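Local coordinates for Lmo1340 protein (Listeria monocytogenes, PDB 4NLM), which is of unknown function but is probably a surface lipoprotein, built round a beta-propeller domain of the YqgU-like family, at residues V51-K56 against P325-E330; V232-E237 against T277-N282; E112-R117 against R130-L135. All coordinates share one frame; numbering follows the deposited sequence.

Overall arrangement
Interactions 1 and 2 lie close together, with centres about 16 Å apart. They touch where N278 meets S328 and the backbone of Y329. Interaction 3 is remote, its centre about 27 Å from that of interaction 1 and about 32 Å from that of interaction 2, across the centre of the chain. Interaction 3 pairs two strands of one sheet. Interaction 1 joins two different sheets, and interaction 2 lays the loop between strands 269-271 and 284-289 against strand 232-238. Along the chain interaction 3 closes before interaction 2 opens, and both are nested inside the long loop closed by interaction 1, which brings early and late sheets of the propeller together.

Interaction 1: residues V51-K56 against P325-E330; sequences VGWLSK and PILSYE
The indole of W53 and the side chain of Y329 carry this contact. W53 has CG beside its own backbone N (chi1 -65°), which swings the indole toward 325-330. There NE1 donates to L327 O at 2.9 Å with an N-H...O angle of 154°. The carbonyl oxygen lies at the ring edge, near the indole plane, while the nitrogen sits above the carbonyl plane. This bond pins the edge of the indole, and Y329 covers one of its faces: Y329 CB stands 3.8 Å from the centroid of the W53 five-membered ring, almost on the ring normal, as a CH-pi contact. The phenol, with CG anti to the backbone N (chi1 -178°), then runs on past W53 CB, which meets Y329 CD1 at 3.6 Å. The two rings are tilted, neither stacked nor edge-to-face.

One face of the Y329 ring rests on the backbone of S55 and K56, with K56 N 3.4 Å from Y329 CE2; E330 CB covers the opposite face. Two waters meet Y329 OH: one also bonds to L54 O, the other takes the hydrogen of K56 N. At the other end, L327 CD2 packs on G52 CA at 3.9 Å. W53 also touches L334 and L336 of strand 334-337.

L54 and S55 together face S58, a classic beta bulge. Strands 47-55 and 326-328 are edge strands of separate sheets, linked by an indole-to-carbonyl bond and aromatic packing, as expected of neighbouring blades in a beta propeller.

Interaction 2: residues V232-E237 against T277-N282; sequences VLLTIE and TNFDKN
F279 points its ring at strand 232-238 and meets V232 and L234 through CE1 and CZ. Its CG lies between the backbone N and the carbonyl carbon (chi1 61°), and this sends the ring from the loop toward the strand. F279 CE1 approaches V232 O at 3.7 Å, with the oxygen at the ring edge and near its plane. F279 CE1 also touches V232 CG1 at 4.0 Å, the valine and phenylalanine side chains crossing at a slant. One atom further round, F279 CZ packs against L234 CB at 3.8 Å, from an oblique direction. V232 and L234, two residues apart on the strand, thus both present side chains to one ring, and A227 of strand 225-229 adds a further neighbour.

The two branches of V232 divide the work. CG1, anti to the backbone N (chi1 176°), goes to the phenylalanine, while V232 CG2 reaches the loop backbone 4.0 Å from K281 N. No hydrogen bond crosses between the segments, so apolar packing carries the contact.

The loop is shaped by its own polar groups. D280 OD1 accepts from N282 N at 2.8 Å, on the anti side of the carboxylate, and N278 centres an inverse gamma turn. N278 ND2 probably bonds to S328 OG; N282 ND2 bonds to D308 OD1 and K281 O to T310 OG1, tying the loop to later parts of the chain. The loop between strands 269-271 and 284-289 thus carries an Asx turn at D280 and packs F279 on strand 232-238, consistent with a connection between successive sheets of a beta propeller.

Interaction 3: residues E112-R117 against R130-L135; sequences EKATMR and RATKPL
T132 N donates to A114 O at 2.8 Å, with an N-H...O angle of 166°, the shortest polar bond between the two strands; the CA-H of A131 makes a long CA-H...O contact with the same oxygen. T132 returns the bond, its O accepting from A114 N at 3.0 Å. Two residues on, R130 and M116 repeat the exchange: M116 N donates to R130 O and R130 N to M116 O, both at 2.9 Å. T115 and A131 form the non-hydrogen-bonded pair between, and T115 CA comes 3.3 Å from R130 O.

On the face shared by A114, M116, R130 and T132, the selenomethionine M116 and R130 lie alongside each other. A bend at chi3 (-68°) turns the R130 guanidinium so that M116 SE lies at its edge, in the guanidinium plane, 3.4 Å from R130 NH1. Past the strand end, A114 CB packs on P134 CB at 4.1 Å, where P134 centres an inverse gamma turn. The selenomethionine and guanidinium touch without a hydrogen bond, and both pack on F151 and W165 of the next sheet. Four backbone bonds hold this end of the hairpin, and the pairing of its strands here therefore rests on the backbone.

Interaction 1: residues V51-K56 against P325-E330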
ATOM      1  N   VAL A  51       4.963  -9.572   3.333  1.00  8.67           N
ATOM      2  CA  VAL A  51       4.713  -8.533   2.346  1.00  9.20           C
ATOM      3  C   VAL A  51       3.210  -8.179   2.286  1.00  8.56           C
ATOM      4  O   VAL A  51       2.839  -7.031   2.115  1.00  9.66           O
ATOM      5  CB  VAL A  51       5.191  -9.016   0.969  1.00  9.09           C
ATOM      6  CG1 VAL A  51       4.811  -8.026  -0.144  1.00 10.09           C
ATOM      7  CG2 VAL A  51       6.688  -9.254   0.995  1.00 10.45           C
ATOM      8  N   GLY A  52       2.367  -9.183   2.436  1.00  8.27           N
ATOM      9  CA  GLY A  52       0.915  -9.011   2.345  1.00  9.29           C
ATOM     10  C   GLY A  52       0.205 -10.328   2.248  1.00  8.28           C
ATOM     11  O   GLY A  52       0.796 -11.371   2.395  1.00  9.45           O
ATOM     12  N   TRP A  53      -1.106 -10.259   1.974  1.00  9.03           N
ATOM     13  CA  TRP A  53      -1.929 -11.433   1.830  1.00  8.68           C
ATOM     14  C   TRP A  53      -1.785 -12.047   0.437  1.00  8.78           C
ATOM     15  O   TRP A  53      -1.687 -11.340  -0.563  1.00 10.85           O
ATOM     16  CB  TRP A  53      -3.411 -11.077   1.986  1.00  9.13           C
ATOM     17  CG  TRP A  53      -3.751 -10.587   3.366  1.00  9.01           C
ATOM     18  CD1 TRP A  53      -3.983  -9.302   3.731  1.00  9.45           C
ATOM     19  CD2 TRP A  53      -3.976 -11.382   4.505  1.00  9.33           C
ATOM     20  NE1 TRP A  53      -4.325  -9.237   5.054  1.00  9.55           N
ATOM     21  CE2 TRP A  53      -4.287 -10.503   5.567  1.00  9.86           C
ATOM     22  CE3 TRP A  53      -3.919 -12.745   4.761  1.00 10.12           C
ATOM     23  CZ2 TRP A  53      -4.572 -10.958   6.850  1.00 10.81           C
ATOM     24  CZ3 TRP A  53      -4.150 -13.187   6.025  1.00 10.60           C
ATOM     25  CH2 TRP A  53      -4.487 -12.294   7.062  1.00 11.43           C
ATOM     26  N   LEU A  54      -1.818 -13.372   0.403  1.00  9.65           N
ATOM     27  CA  LEU A  54      -1.956 -14.115  -0.864  1.00 10.33           C
ATOM     28  C   LEU A  54      -3.317 -14.759  -1.038  1.00 10.61           C
ATOM     29  O   LEU A  54      -3.721 -15.040  -2.174  1.00 12.68           O
ATOM     30  CB  LEU A  54      -0.866 -15.175  -0.988  1.00 10.77           C
ATOM     31  CG  LEU A  54       0.561 -14.643  -1.087  1.00  9.78           C
ATOM     32  CD1 LEU A  54       1.533 -15.796  -1.135  1.00 11.92           C
ATOM     33  CD2 LEU A  54       0.728 -13.737  -2.277  1.00 11.17           C
ATOM     34  N   SER A  55      -4.019 -14.988   0.075  1.00 11.13           N
ATOM     35  CA  SER A  55      -5.348 -15.595   0.071  1.00 12.25           C
ATOM     36  C   SER A  55      -5.940 -15.317   1.437  1.00 10.79           C
ATOM     37  O   SER A  55      -5.279 -14.756   2.288  1.00 11.53           O
ATOM     38  CB  SER A  55      -5.251 -17.099  -0.143  1.00 12.71           C
ATOM     39  OG  SER A  55      -4.815 -17.807   0.997  1.00 14.36           O
ATOM     40  N   LYS A  56      -7.159 -15.789   1.686  1.00 12.19           N
ATOM     41  CA  LYS A  56      -7.777 -15.539   2.982  1.00 12.51           C
ATOM     42  C   LYS A  56      -7.007 -16.200   4.120  1.00 12.73           C
ATOM     43  O   LYS A  56      -7.155 -15.801   5.271  1.00 13.70           O
ATOM     44  CB  LYS A  56      -9.243 -15.956   3.036  1.00 14.56           C
ATOM     45  CG  LYS A  56      -9.467 -17.420   2.881  1.00 17.63           C
ATOM     46  CD  LYS A  56     -10.948 -17.743   2.949  1.00 24.96           C
ATOM     47  CE  LYS A  56     -11.187 -19.211   2.709  1.00 29.13           C
ATOM     48  NZ  LYS A  56     -12.629 -19.556   2.855  1.00 41.98           N
ATOM     49  N   PRO A 325       1.407   0.265  10.169  1.00  8.91           N
ATOM     50  CA  PRO A 325       0.689  -0.148   8.959  1.00  8.93           C
ATOM     51  C   PRO A 325      -0.300  -1.274   9.201  1.00  8.48           C
ATOM     52  O   PRO A 325      -0.088  -2.164  10.024  1.00  9.38           O
ATOM     53  CB  PRO A 325       1.838  -0.566   8.035  1.00 10.51           C
ATOM     54  CG  PRO A 325       2.987   0.296   8.439  1.00 10.62           C
ATOM     55  CD  PRO A 325       2.860   0.318   9.933  1.00 10.65           C
ATOM     56  N   ILE A 326      -1.354  -1.244   8.378  1.00  8.73           N
ATOM     57  CA  ILE A 326      -2.444  -2.233   8.386  1.00  8.82           C
ATOM     58  C   ILE A 326      -2.849  -2.576   6.959  1.00  8.33           C
ATOM     59  O   ILE A 326      -2.837  -1.724   6.112  1.00  9.08           O
ATOM     60  CB  ILE A 326      -3.652  -1.781   9.201  1.00  9.23           C
ATOM     61  CG1 ILE A 326      -4.042  -0.328   8.879  1.00  9.68           C
ATOM     62  CG2 ILE A 326      -3.397  -1.998  10.689  1.00  9.09           C
ATOM     63  CD1 ILE A 326      -5.374   0.107   9.508  1.00  9.80           C
ATOM     64  N   LEU A 327      -3.205  -3.838   6.760  1.00  8.33           N
ATOM     65  CA  LEU A 327      -3.620  -4.291   5.411  1.00  8.14           C
ATOM     66  C   LEU A 327      -4.621  -5.422   5.571  1.00  8.54           C
ATOM     67  O   LEU A 327      -4.327  -6.499   6.099  1.00  8.98           O
ATOM     68  CB  LEU A 327      -2.400  -4.787   4.640  1.00  9.30           C
ATOM     69  CG  LEU A 327      -2.739  -5.306   3.239  1.00 10.23           C
ATOM     70  CD1 LEU A 327      -3.278  -4.230   2.325  1.00 11.01           C
ATOM     71  CD2 LEU A 327      -1.490  -5.942   2.644  1.00 12.80           C
ATOM     72  N   SER A 328      -5.798  -5.223   4.985  1.00  9.07           N
ATOM     73  CA  SER A 328      -6.814  -6.249   4.964  1.00  9.82           C
ATOM     74  C   SER A 328      -6.743  -7.075   3.694  1.00 10.14           C
ATOM     75  O   SER A 328      -6.008  -6.782   2.769  1.00 10.61           O
ATOM     76  CB  SER A 328      -8.209  -5.637   5.111  1.00 10.74           C
ATOM     77  OG  SER A 328      -8.596  -4.932   3.951  1.00 10.75           O
ATOM     78  N   TYR A 329      -7.533  -8.140   3.711  1.00 11.03           N
ATOM     79  CA  TYR A 329      -7.710  -9.014   2.559  1.00 10.96           C
ATOM     80  C   TYR A 329      -9.057  -8.698   1.884  1.00 11.62           C
ATOM     81  O   TYR A 329      -9.851  -7.936   2.410  1.00 12.10           O
ATOM     82  CB  TYR A 329      -7.575 -10.491   2.975  1.00 11.52           C
ATOM     83  CG  TYR A 329      -7.713 -11.444   1.803  1.00 12.30           C
ATOM     84  CD1 TYR A 329      -6.751 -11.447   0.788  1.00 13.41           C
ATOM     85  CD2 TYR A 329      -8.809 -12.292   1.683  1.00 12.33           C
ATOM     86  CE1 TYR A 329      -6.887 -12.276  -0.305  1.00 13.37           C
ATOM     87  CE2 TYR A 329      -8.961 -13.106   0.589  1.00 12.62           C
ATOM     88  CZ  TYR A 329      -7.991 -13.104  -0.400  1.00 13.90           C
ATOM     89  OH  TYR A 329      -8.146 -13.928  -1.498  1.00 17.45           O
ATOM     90  N   GLU A 330      -9.279  -9.211   0.673  1.00 12.42           N
ATOM     91  CA  GLU A 330     -10.488  -8.975  -0.071  1.00 15.72           C
ATOM     92  C   GLU A 330     -11.720  -9.354   0.704  1.00 14.55           C
ATOM     93  O   GLU A 330     -12.748  -8.687   0.568  1.00 17.32           O
ATOM     94  CB  GLU A 330     -10.418  -9.792  -1.379  1.00 19.89           C
ATOM     95  CG  GLU A 330     -11.549  -9.642  -2.339  1.00 22.76           C
ATOM     96  CD  GLU A 330     -11.481  -8.399  -3.158  1.00 33.61           C
ATOM     97  OE1 GLU A 330     -10.516  -7.660  -3.004  1.00 30.21           O
ATOM     98  OE2 GLU A 330     -12.389  -8.189  -3.990  1.00 46.95           O
TER
HETATM   99  O   HOH W   1      -6.291 -15.016  -3.423  1.00 24.70           O
HETATM  100  O   HOH W   2      -8.918 -16.553  -0.488  1.00 22.83           O

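Interaction 2: residues V232-E237 against T277-N282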
ATOM      1  N   VAL A 232     -13.754   3.466  -5.171  1.00 15.95           N
ATOM      2  CA  VAL A 232     -13.947   4.558  -4.221  1.00 15.43           C
ATOM      3  C   VAL A 232     -12.711   5.438  -4.232  1.00 13.02           C
ATOM      4  O   VAL A 232     -11.611   4.927  -4.166  1.00 13.29           O
ATOM      5  CB  VAL A 232     -14.194   4.035  -2.801  1.00 14.43           C
ATOM      6  CG1 VAL A 232     -14.285   5.179  -1.793  1.00 14.96           C
ATOM      7  CG2 VAL A 232     -15.455   3.193  -2.786  1.00 17.96           C
ATOM      8  N   LEU A 233     -12.925   6.744  -4.332  1.00 13.28           N
ATOM      9  CA  LEU A 233     -11.879   7.724  -4.198  1.00 12.41           C
ATOM     10  C   LEU A 233     -11.970   8.286  -2.779  1.00 11.16           C
ATOM     11  O   LEU A 233     -12.989   8.863  -2.377  1.00 12.24           O
ATOM     12  CB  LEU A 233     -12.053   8.875  -5.186  1.00 14.21           C
ATOM     13  CG  LEU A 233     -11.206  10.122  -4.984  1.00 12.80           C
ATOM     14  CD1 LEU A 233      -9.720   9.791  -5.099  1.00 12.45           C
ATOM     15  CD2 LEU A 233     -11.541  11.251  -5.945  1.00 16.90           C
ATOM     16  N   LEU A 234     -10.901   8.096  -2.026  1.00 10.00           N
ATOM     17  CA  LEU A 234     -10.721   8.650  -0.687  1.00 10.18           C
ATOM     18  C   LEU A 234      -9.895   9.918  -0.801  1.00 10.11           C
ATOM     19  O   LEU A 234      -8.873   9.924  -1.492  1.00 10.82           O
ATOM     20  CB  LEU A 234      -9.942   7.678   0.184  1.00 11.44           C
ATOM     21  CG  LEU A 234      -9.455   8.248   1.525  1.00 11.91           C
ATOM     22  CD1 LEU A 234     -10.637   8.457   2.463  1.00 15.22           C
ATOM     23  CD2 LEU A 234      -8.366   7.373   2.144  1.00 14.55           C
ATOM     24  N   THR A 235     -10.361  10.988  -0.191  1.00 10.43           N
ATOM     25  CA  THR A 235      -9.574  12.192  -0.067  1.00 10.68           C
ATOM     26  C   THR A 235      -9.418  12.542   1.405  1.00 10.00           C
ATOM     27  O   THR A 235     -10.291  12.265   2.223  1.00 11.22           O
ATOM     28  CB  THR A 235     -10.127  13.396  -0.836  1.00 11.76           C
ATOM     29  OG1 THR A 235     -11.427  13.701  -0.375  1.00 12.77           O
ATOM     30  CG2 THR A 235     -10.182  13.126  -2.342  1.00 12.30           C
ATOM     31  N   ILE A 236      -8.299  13.178   1.729  1.00  9.74           N
ATOM     32  CA  ILE A 236      -8.005  13.644   3.085  1.00  9.87           C
ATOM     33  C   ILE A 236      -7.600  15.105   2.972  1.00 10.92           C
ATOM     34  O   ILE A 236      -6.770  15.462   2.133  1.00 11.70           O
ATOM     35  CB  ILE A 236      -6.878  12.817   3.732  1.00 11.42           C
ATOM     36  CG1 ILE A 236      -7.223  11.325   3.750  1.00 11.83           C
ATOM     37  CG2 ILE A 236      -6.585  13.291   5.145  1.00 16.50           C
ATOM     38  CD1 ILE A 236      -6.109  10.418   4.260  1.00 12.93           C
ATOM     39  N   GLU A 237      -8.145  15.942   3.845  1.00 11.93           N
ATOM     40  CA  GLU A 237      -7.850  17.346   3.852  1.00 13.07           C
ATOM     41  C   GLU A 237      -7.995  17.893   5.275  1.00 12.48           C
ATOM     42  O   GLU A 237      -8.735  17.356   6.072  1.00 11.32           O
ATOM     43  CB  GLU A 237      -8.759  18.115   2.883  1.00 15.22           C
ATOM     44  CG  GLU A 237     -10.207  18.172   3.327  1.00 15.49           C
ATOM     45  CD  GLU A 237     -11.143  18.619   2.225  1.00 17.92           C
ATOM     46  OE1 GLU A 237     -11.373  19.835   2.075  1.00 21.05           O
ATOM     47  OE2 GLU A 237     -11.680  17.727   1.541  1.00 20.24           O
ATOM     48  N   THR A 277      -5.025   0.291   2.938  1.00  9.31           N
ATOM     49  CA  THR A 277      -5.173   0.619   1.531  1.00 10.76           C
ATOM     50  C   THR A 277      -6.188  -0.247   0.809  1.00 11.90           C
ATOM     51  O   THR A 277      -6.673   0.132  -0.242  1.00 14.74           O
ATOM     52  CB  THR A 277      -3.802   0.520   0.845  1.00 12.99           C
ATOM     53  OG1 THR A 277      -3.283  -0.793   1.035  1.00 16.22           O
ATOM     54  CG2 THR A 277      -2.830   1.571   1.384  1.00 14.79           C
ATOM     55  N   ASN A 278      -6.539  -1.375   1.399  0.50 10.59           N
ATOM     56  CA  ASN A 278      -7.487  -2.272   0.818  0.50 10.37           C
ATOM     57  C   ASN A 278      -8.911  -1.959   1.302  0.50 12.30           C
ATOM     58  O   ASN A 278      -9.545  -2.772   1.967  0.50 15.81           O
ATOM     59  CB  ASN A 278      -7.073  -3.686   1.184  0.50 11.14           C
ATOM     60  CG  ASN A 278      -7.733  -4.724   0.312  0.50 12.64           C
ATOM     61  OD1 ASN A 278      -7.539  -4.765  -0.930  0.50 11.94           O
ATOM     62  ND2 ASN A 278      -8.501  -5.594   0.946  0.50 12.57           N
ATOM     63  N   PHE A 279      -9.371  -0.739   1.056  1.00 13.41           N
ATOM     64  CA  PHE A 279     -10.702  -0.317   1.474  1.00 12.96           C
ATOM     65  C   PHE A 279     -11.736  -0.488   0.373  1.00 13.48           C
ATOM     66  O   PHE A 279     -11.402  -0.679  -0.805  1.00 15.05           O
ATOM     67  CB  PHE A 279     -10.673   1.138   1.991  1.00 12.82           C
ATOM     68  CG  PHE A 279     -10.227   2.158   0.978  1.00 10.87           C
ATOM     69  CD1 PHE A 279     -11.126   2.675   0.040  1.00 12.68           C
ATOM     70  CD2 PHE A 279      -8.921   2.602   0.930  1.00 10.60           C
ATOM     71  CE1 PHE A 279     -10.711   3.634  -0.857  1.00 12.94           C
ATOM     72  CE2 PHE A 279      -8.521   3.523  -0.006  1.00 11.97           C
ATOM     73  CZ  PHE A 279      -9.413   4.032  -0.901  1.00 12.07           C
ATOM     74  N   ASP A 280     -12.999  -0.437   0.787  1.00 15.48           N
ATOM     75  CA  ASP A 280     -14.092  -0.520  -0.145  1.00 16.96           C
ATOM     76  C   ASP A 280     -15.287   0.291   0.379  1.00 16.70           C
ATOM     77  O   ASP A 280     -15.207   0.927   1.419  1.00 16.12           O
ATOM     78  CB  ASP A 280     -14.417  -1.982  -0.468  1.00 23.38           C
ATOM     79  CG  ASP A 280     -14.884  -2.768   0.736  1.00 26.34           C
ATOM     80  OD1 ASP A 280     -15.673  -2.241   1.526  1.00 19.42           O
ATOM     81  OD2 ASP A 280     -14.490  -3.943   0.872  1.00 40.00           O
ATOM     82  N   LYS A 281     -16.403   0.243  -0.336  0.50 17.14           N
ATOM     83  CA  LYS A 281     -17.572   1.037   0.012  0.50 19.71           C
ATOM     84  C   LYS A 281     -18.111   0.756   1.412  0.50 14.96           C
ATOM     85  O   LYS A 281     -18.829   1.580   1.957  0.50 15.07           O
ATOM     86  CB  LYS A 281     -18.699   0.760  -0.976  0.50 23.18           C
ATOM     87  CG  LYS A 281     -19.221  -0.657  -0.855  0.50 22.57           C
ATOM     88  CD  LYS A 281     -20.343  -0.894  -1.864  0.50 28.95           C
ATOM     89  CE  LYS A 281     -20.835  -2.340  -1.877  0.50 28.65           C
ATOM     90  NZ  LYS A 281     -22.005  -2.560  -2.772  0.50 40.83           N
ATOM     91  N   ASN A 282     -17.819  -0.427   1.954  1.00 14.91           N
ATOM     92  CA  ASN A 282     -18.278  -0.797   3.298  1.00 15.87           C
ATOM     93  C   ASN A 282     -17.251  -0.927   4.413  1.00 15.48           C
ATOM     94  O   ASN A 282     -17.653  -1.136   5.562  1.00 16.42           O
ATOM     95  CB  ASN A 282     -19.035  -2.122   3.232  1.00 18.22           C
ATOM     96  CG  ASN A 282     -20.308  -2.045   2.432  1.00 22.00           C
ATOM     97  OD1 ASN A 282     -20.509  -2.735   1.434  1.00 25.70           O
ATOM     98  ND2 ASN A 282     -21.160  -1.175   2.856  1.00 23.70           N
TER

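Interaction 3: residues E112-R117 against R130-L135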
ATOM      1  N   GLU A 112      25.103  -1.092 -11.351  0.50 29.36           N
ATOM      2  CA  GLU A 112      24.800  -0.709 -12.732  0.50 31.80           C
ATOM      3  C   GLU A 112      23.599  -1.425 -13.338  0.50 27.10           C
ATOM      4  O   GLU A 112      23.130  -1.047 -14.414  0.50 27.16           O
ATOM      5  CB  GLU A 112      26.017  -0.988 -13.622  0.50 31.86           C
ATOM      6  CG  GLU A 112      27.274  -0.240 -13.218  0.50 34.69           C
ATOM      7  CD  GLU A 112      27.116   1.256 -13.354  0.50 31.74           C
ATOM      8  OE1 GLU A 112      26.341   1.694 -14.230  0.50 35.04           O
ATOM      9  OE2 GLU A 112      27.775   1.995 -12.592  0.50 48.78           O
ATOM     10  N   LYS A 113      23.087  -2.446 -12.661  1.00 24.26           N
ATOM     11  CA  LYS A 113      21.991  -3.219 -13.237  1.00 20.66           C
ATOM     12  C   LYS A 113      20.900  -3.578 -12.266  1.00 17.47           C
ATOM     13  O   LYS A 113      21.175  -4.092 -11.174  1.00 19.38           O
ATOM     14  CB  LYS A 113      22.534  -4.542 -13.803  1.00 23.81           C
ATOM     15  CG  LYS A 113      23.529  -4.374 -14.942  1.00 27.19           C
ATOM     16  CD  LYS A 113      23.590  -5.581 -15.875  1.00 34.96           C
ATOM     17  CE  LYS A 113      24.383  -5.231 -17.137  1.00 36.88           C
ATOM     18  NZ  LYS A 113      24.352  -6.212 -18.272  1.00 28.88           N
ATOM     19  N   ALA A 114      19.665  -3.335 -12.692  1.00 15.79           N
ATOM     20  CA  ALA A 114      18.454  -3.699 -11.922  1.00 13.18           C
ATOM     21  C   ALA A 114      17.451  -4.276 -12.898  1.00 11.99           C
ATOM     22  O   ALA A 114      17.578  -4.117 -14.115  1.00 14.16           O
ATOM     23  CB  ALA A 114      17.859  -2.498 -11.221  1.00 13.87           C
ATOM     24  N   THR A 115      16.435  -4.949 -12.354  1.00 11.51           N
ATOM     25  CA  THR A 115      15.449  -5.623 -13.143  1.00 11.41           C
ATOM     26  C   THR A 115      14.139  -5.505 -12.429  1.00 10.55           C
ATOM     27  O   THR A 115      14.064  -5.594 -11.188  1.00 12.07           O
ATOM     28  CB  THR A 115      15.807  -7.129 -13.256  1.00 14.22           C
ATOM     29  OG1 THR A 115      17.132  -7.325 -13.765  1.00 16.67           O
ATOM     30  CG2 THR A 115      14.857  -7.859 -14.121  1.00 16.30           C
HETATM   31  N   MSE A 116      13.080  -5.346 -13.222  1.00 10.88           N
HETATM   32  CA  MSE A 116      11.706  -5.489 -12.742  1.00 11.21           C
HETATM   33  C   MSE A 116      11.218  -6.777 -13.342  1.00 10.46           C
HETATM   34  O   MSE A 116      11.250  -6.940 -14.560  1.00 12.41           O
HETATM   35  CB  MSE A 116      10.763  -4.411 -13.185  1.00 15.27           C
HETATM   36  CG  MSE A 116      11.051  -2.991 -12.862  1.00 17.64           C
HETATM   37 SE   MSE A 116       9.843  -1.849 -13.964  1.00 22.65          SE
HETATM   38  CE  MSE A 116      10.811  -0.366 -13.129  1.00 23.26           C
ATOM     39  N   ARG A 117      10.809  -7.708 -12.485  0.50 10.59           N
ATOM     40  CA  ARG A 117      10.271  -8.991 -12.901  0.50 11.38           C
ATOM     41  C   ARG A 117       8.862  -9.216 -12.400  0.50 11.35           C
ATOM     42  O   ARG A 117       8.550  -8.831 -11.261  0.50 13.01           O
ATOM     43  CB  ARG A 117      11.087 -10.147 -12.340  0.50 13.12           C
ATOM     44  CG  ARG A 117      12.501 -10.241 -12.853  0.50 15.03           C
ATOM     45  CD  ARG A 117      13.196 -11.440 -12.239  0.50 19.48           C
ATOM     46  NE  ARG A 117      14.550 -11.599 -12.747  0.50 22.01           N
ATOM     47  CZ  ARG A 117      15.627 -11.045 -12.201  0.50 20.29           C
ATOM     48  NH1 ARG A 117      16.826 -11.250 -12.732  0.50 29.79           N
ATOM     49  NH2 ARG A 117      15.507 -10.292 -11.114  0.50 26.04           N
ATOM     50  N   ARG A 130      12.043  -6.650 -17.380  1.00 13.10           N
ATOM     51  CA  ARG A 130      12.705  -5.572 -18.090  1.00 14.92           C
ATOM     52  C   ARG A 130      13.889  -5.118 -17.262  1.00 12.43           C
ATOM     53  O   ARG A 130      13.863  -5.134 -16.043  1.00 14.36           O
ATOM     54  CB  ARG A 130      11.784  -4.406 -18.483  1.00 18.51           C
ATOM     55  CG  ARG A 130      11.166  -3.626 -17.344  1.00 19.29           C
ATOM     56  CD  ARG A 130      10.355  -2.443 -17.879  1.00 23.50           C
ATOM     57  NE  ARG A 130      11.181  -1.404 -18.502  1.00 25.62           N
ATOM     58  CZ  ARG A 130      11.711  -0.383 -17.836  1.00 31.89           C
ATOM     59  NH1 ARG A 130      11.511  -0.257 -16.526  1.00 25.31           N
ATOM     60  NH2 ARG A 130      12.452   0.509 -18.475  1.00 32.82           N
ATOM     61  N   ALA A 131      14.943  -4.752 -17.973  1.00 13.29           N
ATOM     62  CA  ALA A 131      16.189  -4.319 -17.394  1.00 13.59           C
ATOM     63  C   ALA A 131      16.193  -2.814 -17.267  1.00 14.05           C
ATOM     64  O   ALA A 131      15.701  -2.112 -18.153  1.00 17.25           O
ATOM     65  CB  ALA A 131      17.359  -4.765 -18.271  1.00 16.89           C
ATOM     66  N   THR A 132      16.807  -2.330 -16.193  1.00 13.26           N
ATOM     67  CA  THR A 132      16.873  -0.914 -15.971  1.00 13.91           C
ATOM     68  C   THR A 132      18.080  -0.606 -15.089  1.00 13.36           C
ATOM     69  O   THR A 132      18.947  -1.453 -14.939  1.00 17.11           O
ATOM     70  CB  THR A 132      15.547  -0.373 -15.428  1.00 16.59           C
ATOM     71  OG1 THR A 132      15.577   1.057 -15.466  1.00 18.01           O
ATOM     72  CG2 THR A 132      15.264  -0.884 -14.023  1.00 19.51           C
ATOM     73  N   LYS A 133      18.119   0.600 -14.562  1.00 16.26           N
ATOM     74  CA  LYS A 133      19.180   0.987 -13.642  1.00 16.23           C
ATOM     75  C   LYS A 133      18.611   1.018 -12.218  1.00 16.44           C
ATOM     76  O   LYS A 133      17.417   1.187 -12.038  1.00 16.02           O
ATOM     77  CB  LYS A 133      19.760   2.353 -14.032  1.00 16.35           C
ATOM     78  CG  LYS A 133      20.377   2.393 -15.418  1.00 18.16           C
ATOM     79  CD  LYS A 133      21.439   1.318 -15.599  1.00 24.73           C
ATOM     80  CE  LYS A 133      21.959   1.258 -17.021  1.00 25.01           C
ATOM     81  NZ  LYS A 133      22.751   2.458 -17.399  1.00 21.87           N
ATOM     82  N   PRO A 134      19.458   0.825 -11.199  1.00 16.97           N
ATOM     83  CA  PRO A 134      18.931   0.817  -9.824  1.00 17.48           C
ATOM     84  C   PRO A 134      18.631   2.217  -9.346  1.00 17.83           C
ATOM     85  O   PRO A 134      19.483   2.898  -8.779  1.00 28.08           O
ATOM     86  CB  PRO A 134      20.053   0.182  -9.007  1.00 19.89           C
ATOM     87  CG  PRO A 134      21.275   0.349  -9.830  1.00 22.14           C
ATOM     88  CD  PRO A 134      20.890   0.492 -11.257  1.00 18.11           C
ATOM     89  N   LEU A 135      17.414   2.641  -9.583  1.00 18.90           N
ATOM     90  CA  LEU A 135      16.965   3.944  -9.213  1.00 19.79           C
ATOM     91  C   LEU A 135      15.763   3.839  -8.306  1.00 17.70           C
ATOM     92  O   LEU A 135      14.957   2.891  -8.387  1.00 17.39           O
ATOM     93  CB  LEU A 135      16.551   4.686 -10.463  1.00 24.33           C
ATOM     94  CG  LEU A 135      17.704   4.897 -11.434  1.00 28.71           C
ATOM     95  CD1 LEU A 135      17.127   5.382 -12.733  1.00 32.74           C
ATOM     96  CD2 LEU A 135      18.746   5.875 -10.895  1.00 34.56           C
TER